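Prolyl 4-hydroxylase (PDB 5C5T) probably hydroxylates prolyl residues of collagen-like chains as a 2-oxoglutarate-dependent dioxygenase with a metal centre that is normally iron. Local coordinates at residues T88-G93 with V124-Y129; T156-L161 with K217-Q222; D173-K178 with E204-G209. All coordinates share one frame; numbering follows the deposited sequence.

Contact 1: T88-G93 with V124-Y129. With AKG (2-oxoglutaric acid), chain C.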
loop_
_atom_site.group_PDB
_atom_site.type_symbol
_atom_site.label_atom_id
_atom_site.label_comp_id
_atom_site.label_asym_id
_atom_site.label_seq_id
_atom_site.Cartn_x
_atom_site.Cartn_y
_atom_site.Cartn_z
ATOM N N THR A 88 7.873 -9.308 -4.870
ATOM C CA THR A 88 8.871 -8.909 -5.841
ATOM C C THR A 88 8.864 -7.395 -6.035
ATOM O O THR A 88 7.907 -6.713 -5.627
ATOM C CB THR A 88 8.669 -9.654 -7.183
ATOM O OG1 THR A 88 9.775 -9.407 -8.043
ATOM C CG2 THR A 88 7.343 -9.267 -7.885
ATOM N N TRP A 89 9.968 -6.870 -6.554
ATOM C CA TRP A 89 10.144 -5.428 -6.797
ATOM C C TRP A 89 10.307 -5.063 -8.262
ATOM O O TRP A 89 10.967 -5.772 -8.995
ATOM C CB TRP A 89 11.372 -4.885 -6.074
ATOM C CG TRP A 89 11.340 -5.035 -4.586
ATOM C CD1 TRP A 89 11.863 -6.066 -3.864
ATOM C CD2 TRP A 89 10.828 -4.078 -3.617
ATOM N NE1 TRP A 89 11.702 -5.826 -2.509
ATOM C CE2 TRP A 89 11.052 -4.627 -2.337
ATOM C CE3 TRP A 89 10.217 -2.834 -3.709
ATOM C CZ2 TRP A 89 10.654 -3.972 -1.165
ATOM C CZ3 TRP A 89 9.822 -2.174 -2.533
ATOM C CH2 TRP A 89 10.064 -2.733 -1.292
ATOM N N PHE A 90 9.772 -3.903 -8.642
ATOM C CA PHE A 90 9.876 -3.386 -10.008
ATOM C C PHE A 90 10.786 -2.173 -10.038
ATOM O O PHE A 90 10.706 -1.286 -9.155
ATOM C CB PHE A 90 8.494 -3.004 -10.542
ATOM C CG PHE A 90 7.640 -4.178 -10.915
ATOM C CD1 PHE A 90 6.971 -4.871 -9.952
ATOM C CD2 PHE A 90 7.527 -4.614 -12.223
ATOM C CE1 PHE A 90 6.223 -5.977 -10.244
ATOM C CE2 PHE A 90 6.720 -5.726 -12.543
ATOM C CZ PHE A 90 6.068 -6.410 -11.531
ATOM N N MET A 91 11.698 -2.164 -11.013
ATOM C CA MET A 91 12.522 -1.004 -11.291
ATOM C C MET A 91 11.681 0.122 -11.871
ATOM O O MET A 91 10.624 -0.138 -12.458
ATOM C CB MET A 91 13.647 -1.349 -12.248
ATOM C CG MET A 91 14.578 -2.460 -11.735
ATOM S SD MET A 91 15.485 -1.993 -10.257
ATOM C CE MET A 91 14.658 -2.871 -8.974
ATOM N N PRO A 92 12.137 1.369 -11.674
ATOM C CA PRO A 92 11.500 2.523 -12.314
ATOM C C PRO A 92 11.410 2.271 -13.817
ATOM O O PRO A 92 12.386 1.793 -14.417
ATOM C CB PRO A 92 12.436 3.677 -11.982
ATOM C CG PRO A 92 13.156 3.252 -10.726
ATOM C CD PRO A 92 13.288 1.758 -10.843
ATOM N N GLY A 93 10.243 2.496 -14.415
ATOM C CA GLY A 93 10.100 2.328 -15.854
ATOM C C GLY A 93 10.093 0.904 -16.399
ATOM O O GLY A 93 10.051 0.699 -17.606
ATOM N N VAL A 124 8.111 0.103 -6.774
ATOM C CA VAL A 124 6.876 -0.580 -6.421
ATOM C C VAL A 124 7.156 -2.059 -6.074
ATOM O O VAL A 124 7.957 -2.730 -6.741
ATOM C CB VAL A 124 5.860 -0.460 -7.576
ATOM C CG1 VAL A 124 4.682 -1.378 -7.408
ATOM C CG2 VAL A 124 5.401 0.981 -7.736
ATOM N N GLN A 125 6.486 -2.527 -5.009
ATOM C CA GLN A 125 6.496 -3.911 -4.574
ATOM C C GLN A 125 5.163 -4.555 -4.926
ATOM O O GLN A 125 4.089 -3.955 -4.710
ATOM C CB GLN A 125 6.717 -4.007 -3.080
ATOM C CG GLN A 125 6.788 -5.406 -2.504
ATOM C CD GLN A 125 6.508 -5.396 -1.017
ATOM O OE1 GLN A 125 5.357 -5.309 -0.597
ATOM N NE2 GLN A 125 7.553 -5.501 -0.217
ATOM N N VAL A 126 5.203 -5.767 -5.493
ATOM C CA VAL A 126 3.982 -6.578 -5.619
ATOM C C VAL A 126 4.106 -7.767 -4.654
ATOM O O VAL A 126 5.147 -8.436 -4.612
ATOM C CB VAL A 126 3.740 -7.029 -7.099
ATOM C CG1 VAL A 126 2.619 -8.088 -7.201
ATOM C CG2 VAL A 126 3.454 -5.783 -7.993
ATOM N N ALA A 127 3.062 -8.010 -3.849
ATOM C CA ALA A 127 3.073 -9.077 -2.886
ATOM C C ALA A 127 1.865 -9.976 -3.048
ATOM O O ALA A 127 0.794 -9.514 -3.433
ATOM C CB ALA A 127 3.075 -8.506 -1.428
ATOM N N ARG A 128 2.041 -11.240 -2.668
ATOM C CA ARG A 128 0.995 -12.256 -2.798
ATOM C C ARG A 128 0.826 -13.039 -1.512
ATOM O O ARG A 128 1.801 -13.386 -0.841
ATOM C CB ARG A 128 1.324 -13.230 -3.938
ATOM C CG ARG A 128 0.315 -14.417 -4.065
ATOM C CD ARG A 128 0.452 -15.071 -5.448
ATOM N NE ARG A 128 -0.519 -16.152 -5.686
ATOM C CZ ARG A 128 -0.281 -17.419 -5.374
ATOM N NH1 ARG A 128 0.856 -17.754 -4.775
ATOM N NH2 ARG A 128 -1.194 -18.350 -5.636
ATOM N N TYR A 129 -0.442 -13.296 -1.193
ATOM C CA TYR A 129 -0.871 -14.100 -0.075
ATOM C C TYR A 129 -1.653 -15.335 -0.552
ATOM O O TYR A 129 -2.690 -15.200 -1.224
ATOM C CB TYR A 129 -1.791 -13.317 0.845
ATOM C CG TYR A 129 -1.269 -12.042 1.417
ATOM C CD1 TYR A 129 -0.617 -12.006 2.620
ATOM C CD2 TYR A 129 -1.447 -10.849 0.737
ATOM C CE1 TYR A 129 -0.157 -10.805 3.161
ATOM C CE2 TYR A 129 -1.009 -9.646 1.273
ATOM C CZ TYR A 129 -0.361 -9.643 2.479
ATOM O OH TYR A 129 0.079 -8.463 3.002
HETATM C C1 AKG C . 2.126 -3.843 3.599
HETATM O O1 AKG C . 2.571 -4.530 2.629
HETATM O O2 AKG C . 2.914 -3.065 4.199
HETATM C C2 AKG C . 0.720 -4.055 4.087
HETATM O O5 AKG C . 0.433 -3.616 5.167
HETATM C C3 AKG C . -0.289 -4.825 3.218
HETATM C C4 AKG C . -1.669 -4.839 3.824
HETATM C C5 AKG C . -2.557 -5.886 3.203
HETATM O O3 AKG C . -2.052 -6.907 2.658
HETATM O O4 AKG C . -3.814 -5.710 3.217
HETATM O O HOH W 1 8.849 0.859 -9.399
#
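Thr88 and Val126 face each other as an antiparallel hydrogen-bonded pair, and both polar groups of each backbone are used: Thr88 N gives to Val126 O at 2.9 Å, and Val126 N returns a bond to Thr88 O. Two residues along, past the non-hydrogen-bonded pair Trp89-Gln125, Phe90 N donates to Val124 O (2.9 Å, 163° at the hydrogen). A water bridges the two chains, donating to Phe90 O and accepting from Val124 N, 2.8 Å from each. Thr88 O also receives a CA-H...O contact from Gln125. The Trp89 ring lies over Gln125 on the same face, and Gln125 CB makes a CH-pi contact 3.8 Å from the centroid of the six-membered ring. With its CG anti to the backbone N (chi1 -178°), Gln125 runs past the indole, and its OE1 accepts from ND2 of Asn221, a residue of the 2-oxoglutarate site. Phe90 CE1 touches Val126 CG2 at 3.6 Å. Tyr129 OH lies 2.7 Å from 2-oxoglutarate O3, allowing a weak hydrogen bond whose proton may go elsewhere. Strand 86-89 is outermost here; strand 120-129 separates it from strand 217-225. On the face of Thr88 and Val126, helix 47-59 packs Ala57 against both; Leu53 and Ala57 meet the Phe90 ring.

Contact 2: T156-L161 with K217-Q222. With AKG (2-oxoglutaric acid), chain C.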
loop_
_atom_site.group_PDB
_atom_site.type_symbol
_atom_site.label_atom_id
_atom_site.label_comp_id
_atom_site.label_asym_id
_atom_site.label_seq_id
_atom_site.Cartn_x
_atom_site.Cartn_y
_atom_site.Cartn_z
ATOM N N THR A 156 1.427 5.677 2.006
ATOM C CA THR A 156 1.281 4.455 1.233
ATOM C C THR A 156 0.107 4.529 0.274
ATOM O O THR A 156 -0.969 4.897 0.687
ATOM C CB THR A 156 1.033 3.230 2.151
ATOM O OG1 THR A 156 2.049 3.119 3.188
ATOM C CG2 THR A 156 0.939 1.907 1.371
ATOM N N LEU A 157 0.310 4.120 -0.995
ATOM C CA LEU A 157 -0.778 3.896 -1.936
ATOM C C LEU A 157 -0.698 2.409 -2.308
ATOM O O LEU A 157 0.260 1.944 -2.887
ATOM C CB LEU A 157 -0.704 4.840 -3.121
ATOM C CG LEU A 157 -1.999 4.783 -3.948
ATOM C CD1 LEU A 157 -2.464 6.119 -4.528
ATOM C CD2 LEU A 157 -1.825 3.731 -5.018
ATOM N N MET A 158 -1.721 1.674 -1.915
ATOM C CA MET A 158 -1.756 0.229 -2.120
ATOM C C MET A 158 -2.934 -0.088 -3.067
ATOM O O MET A 158 -4.080 0.384 -2.871
ATOM C CB MET A 158 -1.923 -0.543 -0.812
ATOM C CG MET A 158 -1.978 -2.060 -0.985
ATOM S SD MET A 158 -2.378 -2.978 0.519
ATOM C CE MET A 158 -3.930 -2.243 0.967
ATOM N N VAL A 159 -2.648 -0.878 -4.106
ATOM C CA VAL A 159 -3.685 -1.301 -5.059
ATOM C C VAL A 159 -3.957 -2.771 -4.916
ATOM O O VAL A 159 -3.014 -3.568 -4.903
ATOM C CB VAL A 159 -3.277 -1.015 -6.529
ATOM C CG1 VAL A 159 -4.484 -1.223 -7.439
ATOM C CG2 VAL A 159 -2.711 0.314 -6.689
ATOM N N TYR A 160 -5.233 -3.157 -4.796
ATOM C CA TYR A 160 -5.601 -4.599 -4.843
ATOM C C TYR A 160 -5.607 -5.062 -6.290
ATOM O O TYR A 160 -6.392 -4.547 -7.102
ATOM C CB TYR A 160 -6.988 -4.861 -4.214
ATOM C CG TYR A 160 -7.115 -4.423 -2.756
ATOM C CD1 TYR A 160 -6.444 -5.068 -1.773
ATOM C CD2 TYR A 160 -7.917 -3.345 -2.411
ATOM C CE1 TYR A 160 -6.547 -4.659 -0.429
ATOM C CE2 TYR A 160 -8.018 -2.915 -1.086
ATOM C CZ TYR A 160 -7.327 -3.589 -0.106
ATOM O OH TYR A 160 -7.458 -3.179 1.218
ATOM N N LEU A 161 -4.701 -5.978 -6.633
ATOM C CA LEU A 161 -4.663 -6.521 -7.990
ATOM C C LEU A 161 -5.555 -7.739 -8.122
ATOM O O LEU A 161 -6.098 -7.969 -9.200
ATOM C CB LEU A 161 -3.240 -6.888 -8.396
ATOM C CG LEU A 161 -2.203 -5.764 -8.254
ATOM C CD1 LEU A 161 -0.882 -6.225 -8.888
ATOM C CD2 LEU A 161 -2.603 -4.464 -8.848
ATOM N N LYS A 217 -4.684 -13.359 -2.706
ATOM C CA LYS A 217 -4.702 -11.906 -2.608
ATOM C C LYS A 217 -3.366 -11.387 -3.164
ATOM O O LYS A 217 -2.305 -11.847 -2.735
ATOM C CB LYS A 217 -4.905 -11.449 -1.156
ATOM C CG LYS A 217 -4.716 -9.955 -0.873
ATOM C CD LYS A 217 -4.983 -9.708 0.609
ATOM C CE LYS A 217 -4.699 -8.274 1.008
ATOM N NZ LYS A 217 -4.811 -8.101 2.472
ATOM N N ILE A 218 -3.438 -10.453 -4.097
ATOM C CA ILE A 218 -2.243 -9.827 -4.667
ATOM C C ILE A 218 -2.424 -8.301 -4.584
ATOM O O ILE A 218 -3.471 -7.783 -5.012
ATOM C CB ILE A 218 -1.974 -10.301 -6.109
ATOM C CG1 ILE A 218 -2.018 -11.827 -6.180
ATOM C CG2 ILE A 218 -0.652 -9.723 -6.580
ATOM C CD1 ILE A 218 -1.752 -12.379 -7.553
ATOM N N ILE A 219 -1.405 -7.615 -4.038
ATOM C CA ILE A 219 -1.369 -6.171 -3.939
ATOM C C ILE A 219 -0.115 -5.575 -4.604
ATOM O O ILE A 219 0.927 -6.244 -4.780
ATOM C CB ILE A 219 -1.437 -5.764 -2.456
ATOM C CG1 ILE A 219 -0.225 -6.284 -1.708
ATOM C CG2 ILE A 219 -2.759 -6.248 -1.873
ATOM C CD1 ILE A 219 -0.162 -5.825 -0.263
ATOM N N ALA A 220 -0.220 -4.298 -4.959
ATOM C CA ALA A 220 0.899 -3.431 -5.335
ATOM C C ALA A 220 1.036 -2.268 -4.343
ATOM O O ALA A 220 0.065 -1.571 -4.040
ATOM C CB ALA A 220 0.724 -2.927 -6.739
ATOM N N ASN A 221 2.223 -2.172 -3.735
ATOM C CA ASN A 221 2.539 -1.110 -2.764
ATOM C C ASN A 221 3.403 -0.052 -3.356
ATOM O O ASN A 221 4.538 -0.317 -3.784
ATOM C CB ASN A 221 3.273 -1.682 -1.532
ATOM C CG ASN A 221 2.372 -2.429 -0.608
ATOM O OD1 ASN A 221 1.369 -1.920 -0.161
ATOM N ND2 ASN A 221 2.775 -3.652 -0.254
ATOM N N GLN A 222 2.871 1.161 -3.385
ATOM C CA GLN A 222 3.653 2.374 -3.760
ATOM C C GLN A 222 3.905 3.204 -2.498
ATOM O O GLN A 222 3.011 3.861 -2.007
ATOM C CB GLN A 222 2.931 3.202 -4.810
ATOM C CG GLN A 222 3.645 4.513 -5.139
ATOM C CD GLN A 222 5.026 4.309 -5.761
ATOM O OE1 GLN A 222 5.149 4.075 -6.963
ATOM N NE2 GLN A 222 6.058 4.322 -4.935
HETATM C C1 AKG C . 2.126 -3.843 3.599
HETATM O O1 AKG C . 2.571 -4.530 2.629
HETATM O O2 AKG C . 2.914 -3.065 4.199
HETATM C C2 AKG C . 0.720 -4.055 4.087
HETATM O O5 AKG C . 0.433 -3.616 5.167
HETATM C C3 AKG C . -0.289 -4.825 3.218
HETATM C C4 AKG C . -1.669 -4.839 3.824
HETATM C C5 AKG C . -2.557 -5.886 3.203
HETATM O O3 AKG C . -2.052 -6.907 2.658
HETATM O O4 AKG C . -3.814 -5.710 3.217
#
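Met158 runs alongside Asn221, both reaching out in one direction, with Met158 CG 3.4 Å from Asn221 OD1. On the same face, Met158 crosses Ile219 obliquely, SD meeting CD1 at 3.7 Å, and beyond it Ile219 CG2 rests against Tyr160 CD1. Ile219 CG1 sits between its backbone N and carbonyl carbon (chi1 63°), which carries CD1 to within 3.6 Å of 2-oxoglutarate C3. Met158 SD flanks C4. Both strands belong to the major sheet of the double-stranded beta-helix (jelly-roll) core of 2-oxoglutarate oxygenases, and the face bearing Met158, Ile219 and Asn221 lines the cosubstrate pocket. Lys217, extended along its whole length, brings NZ to O4 of the distal carboxylate at 2.7 Å, with a weaker bond to O3; Gly170 O is another partner of NZ. At the other end Asn221 ND2 gives a weak bond to O1 (3.0 Å) as well as one to Gln125 OE1. On the reverse face Val159 opposes Ala220, whose backbones exchange two bonds, Val159 N to Ala220 O measuring 2.8 Å. Leu161, at the bend ending this run, crosses Ile218 at about a right angle beside helix 47-59, and its N reaches Ile218 O at 2.7 Å.

Contact 3: D173-K178 with E204-G209. With ZN (zinc ion), chain D; AKG (2-oxoglutaric acid), chain C.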
loop_
_atom_site.group_PDB
_atom_site.type_symbol
_atom_site.label_atom_id
_atom_site.label_comp_id
_atom_site.label_asym_id
_atom_site.label_seq_id
_atom_site.Cartn_x
_atom_site.Cartn_y
_atom_site.Cartn_z
ATOM N N ASP A 173 -6.885 -4.257 7.688
ATOM C CA ASP A 173 -7.438 -3.848 8.948
ATOM C C ASP A 173 -6.715 -2.591 9.461
ATOM O O ASP A 173 -5.471 -2.530 9.457
ATOM C CB ASP A 173 -7.330 -5.004 9.960
ATOM C CG ASP A 173 -8.094 -4.758 11.255
ATOM O OD1 ASP A 173 -9.031 -3.937 11.275
ATOM O OD2 ASP A 173 -7.752 -5.371 12.281
ATOM N N PHE A 174 -7.489 -1.580 9.865
ATOM C CA PHE A 174 -6.962 -0.431 10.599
ATOM C C PHE A 174 -7.624 -0.461 11.965
ATOM O O PHE A 174 -8.660 0.180 12.190
ATOM C CB PHE A 174 -7.257 0.911 9.874
ATOM C CG PHE A 174 -6.587 1.068 8.517
ATOM C CD1 PHE A 174 -5.373 1.690 8.378
ATOM C CD2 PHE A 174 -7.231 0.640 7.368
ATOM C CE1 PHE A 174 -4.800 1.849 7.135
ATOM C CE2 PHE A 174 -6.649 0.791 6.122
ATOM C CZ PHE A 174 -5.419 1.407 6.018
ATOM N N PRO A 175 -7.044 -1.219 12.924
ATOM C CA PRO A 175 -7.768 -1.478 14.175
ATOM C C PRO A 175 -8.040 -0.247 15.023
ATOM O O PRO A 175 -9.077 -0.204 15.687
ATOM C CB PRO A 175 -6.853 -2.469 14.923
ATOM C CG PRO A 175 -5.565 -2.402 14.244
ATOM C CD PRO A 175 -5.793 -1.989 12.817
ATOM N N THR A 176 -7.148 0.746 15.001
ATOM C CA THR A 176 -7.335 1.938 15.813
ATOM C C THR A 176 -8.438 2.809 15.213
ATOM O O THR A 176 -9.131 3.529 15.920
ATOM C CB THR A 176 -6.030 2.696 15.925
ATOM O OG1 THR A 176 -5.050 1.808 16.467
ATOM C CG2 THR A 176 -6.183 3.983 16.784
ATOM N N LEU A 177 -8.648 2.701 13.911
ATOM C CA LEU A 177 -9.704 3.446 13.285
ATOM C C LEU A 177 -10.989 2.652 13.201
ATOM O O LEU A 177 -12.015 3.169 12.736
ATOM C CB LEU A 177 -9.269 3.890 11.900
ATOM C CG LEU A 177 -8.067 4.834 11.818
ATOM C CD1 LEU A 177 -7.669 5.024 10.355
ATOM C CD2 LEU A 177 -8.324 6.174 12.474
ATOM N N LYS A 178 -10.969 1.402 13.664
ATOM C CA LYS A 178 -12.153 0.519 13.684
ATOM C C LYS A 178 -12.751 0.396 12.311
ATOM O O LYS A 178 -13.963 0.321 12.151
ATOM C CB LYS A 178 -13.211 1.004 14.714
ATOM C CG LYS A 178 -12.680 0.817 16.113
ATOM C CD LYS A 178 -13.742 1.008 17.167
ATOM C CE LYS A 178 -13.128 1.072 18.530
ATOM N NZ LYS A 178 -12.371 -0.179 18.806
ATOM N N GLU A 204 -2.247 6.231 14.421
ATOM C CA GLU A 204 -3.615 5.908 13.974
ATOM C C GLU A 204 -3.710 4.940 12.776
ATOM O O GLU A 204 -4.731 4.339 12.542
ATOM C CB GLU A 204 -4.359 7.195 13.614
ATOM C CG GLU A 204 -4.597 8.122 14.813
ATOM C CD GLU A 204 -3.457 9.086 15.109
ATOM O OE1 GLU A 204 -2.361 9.003 14.506
ATOM O OE2 GLU A 204 -3.668 9.929 16.011
ATOM N N THR A 205 -2.662 4.826 11.985
ATOM C CA THR A 205 -2.715 3.961 10.805
ATOM C C THR A 205 -1.891 2.715 10.955
ATOM O O THR A 205 -1.486 2.129 9.959
ATOM C CB THR A 205 -2.279 4.732 9.529
ATOM O OG1 THR A 205 -0.978 5.299 9.731
ATOM C CG2 THR A 205 -3.251 5.818 9.227
ATOM N N LEU A 206 -1.767 2.257 12.214
ATOM C CA LEU A 206 -1.474 0.835 12.487
ATOM C C LEU A 206 -2.379 -0.014 11.590
ATOM O O LEU A 206 -3.563 0.201 11.526
ATOM C CB LEU A 206 -1.715 0.512 13.960
ATOM C CG LEU A 206 -1.513 -0.919 14.473
ATOM C CD1 LEU A 206 -0.020 -1.200 14.480
ATOM C CD2 LEU A 206 -2.125 -1.074 15.879
ATOM N N HIS A 207 -1.793 -0.938 10.865
ATOM C CA HIS A 207 -2.630 -1.759 9.967
ATOM C C HIS A 207 -2.081 -3.176 9.802
ATOM O O HIS A 207 -0.922 -3.464 10.160
ATOM C CB HIS A 207 -2.758 -1.030 8.604
ATOM C CG HIS A 207 -1.448 -0.885 7.901
ATOM N ND1 HIS A 207 -0.506 0.039 8.306
ATOM C CD2 HIS A 207 -0.869 -1.603 6.914
ATOM C CE1 HIS A 207 0.575 -0.082 7.550
ATOM N NE2 HIS A 207 0.393 -1.101 6.727
ATOM N N ALA A 208 -2.921 -4.043 9.241
ATOM C CA ALA A 208 -2.583 -5.443 9.025
ATOM C C ALA A 208 -3.262 -5.957 7.783
ATOM O O ALA A 208 -4.283 -5.418 7.365
ATOM C CB ALA A 208 -3.018 -6.265 10.215
ATOM N N GLY A 209 -2.678 -6.971 7.169
ATOM C CA GLY A 209 -3.407 -7.747 6.186
ATOM C C GLY A 209 -3.892 -9.010 6.892
ATOM O O GLY A 209 -3.085 -9.799 7.358
HETATM ZN ZN ZN D . 1.997 -2.169 5.887
HETATM C C1 AKG C . 2.126 -3.843 3.599
HETATM O O1 AKG C . 2.571 -4.530 2.629
HETATM O O2 AKG C . 2.914 -3.065 4.199
HETATM C C2 AKG C . 0.720 -4.055 4.087
HETATM O O5 AKG C . 0.433 -3.616 5.167
HETATM C C3 AKG C . -0.289 -4.825 3.218
HETATM C C4 AKG C . -1.669 -4.839 3.824
HETATM C C5 AKG C . -2.557 -5.886 3.203
HETATM O O3 AKG C . -2.052 -6.907 2.658
HETATM O O4 AKG C . -3.814 -5.710 3.217
HETATM O O HOH W 2 -5.539 1.641 12.805
#
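The strand pair that carries the distal histidine of the His-X-Asp...His metal triad belongs to the minor sheet of the double-stranded beta-helix fold. Strand 172-174 runs antiparallel to strand 207-209, and Asp173 and Ala208 form a hydrogen-bonded pair: Asp173 N donates to Ala208 O at 2.9 Å, and Ala208 N to Asp173 O at 3.0 Å. Asp173 O is also met by His207 CA in a short CA-H...O contact. Phe174 extends beside His207, with Phe174 CD1 3.8 Å from His207 CB; their ring planes are turned 37° from each other, an oblique pairing. Phe174 and Phe191 form an edge-to-face pair.

Beyond Phe174 the chain turns, and one water links three backbone groups, accepting from Thr176 N and donating to Glu204 O and Leu206 O. The side chains of Pro175 and Leu206 cross at about a right angle, CG of Pro175 lying 4.0 Å from CD2 of Leu206, while Leu177 CG lies against Glu204 O, 3.4 Å away.

His207 has its CG between the backbone N and carbonyl carbon (chi1 64°), which swings the imidazole toward the metal. His138 and Asp140 complete the protein ligands of the zinc, and 2-oxoglutarate chelates it through O2 and O5. The His207 ring is held at both nitrogens: ND1 donates to Thr205 O at 2.8 Å, the acceptor close to the ring plane, and NE2 binds the zinc at 2.1 Å.

How the contacts relate
From the N terminus, strand 86-89 leads through helix 96-109 to strand 120-129, and contact 1 closes that loop at the edge of the larger sheet. The chain then passes through strand 134-138 of the smaller sheet before contact 2 opens at strand 153-160. Contact 2 is the longer closure, rejoining the chain at strand 217-225, and contact 3 lies wholly within its span, pairing two strands of the smaller sheet. Contacts 1 and 2 are thus in series but adjacent in space, because strands 120-129 and 217-225 are neighbours: Gln125 O lies 2.8 Å from Asn221 N. Contact 3 touches contact 2 lightly, and all three meet 2-oxoglutarate between the sheets.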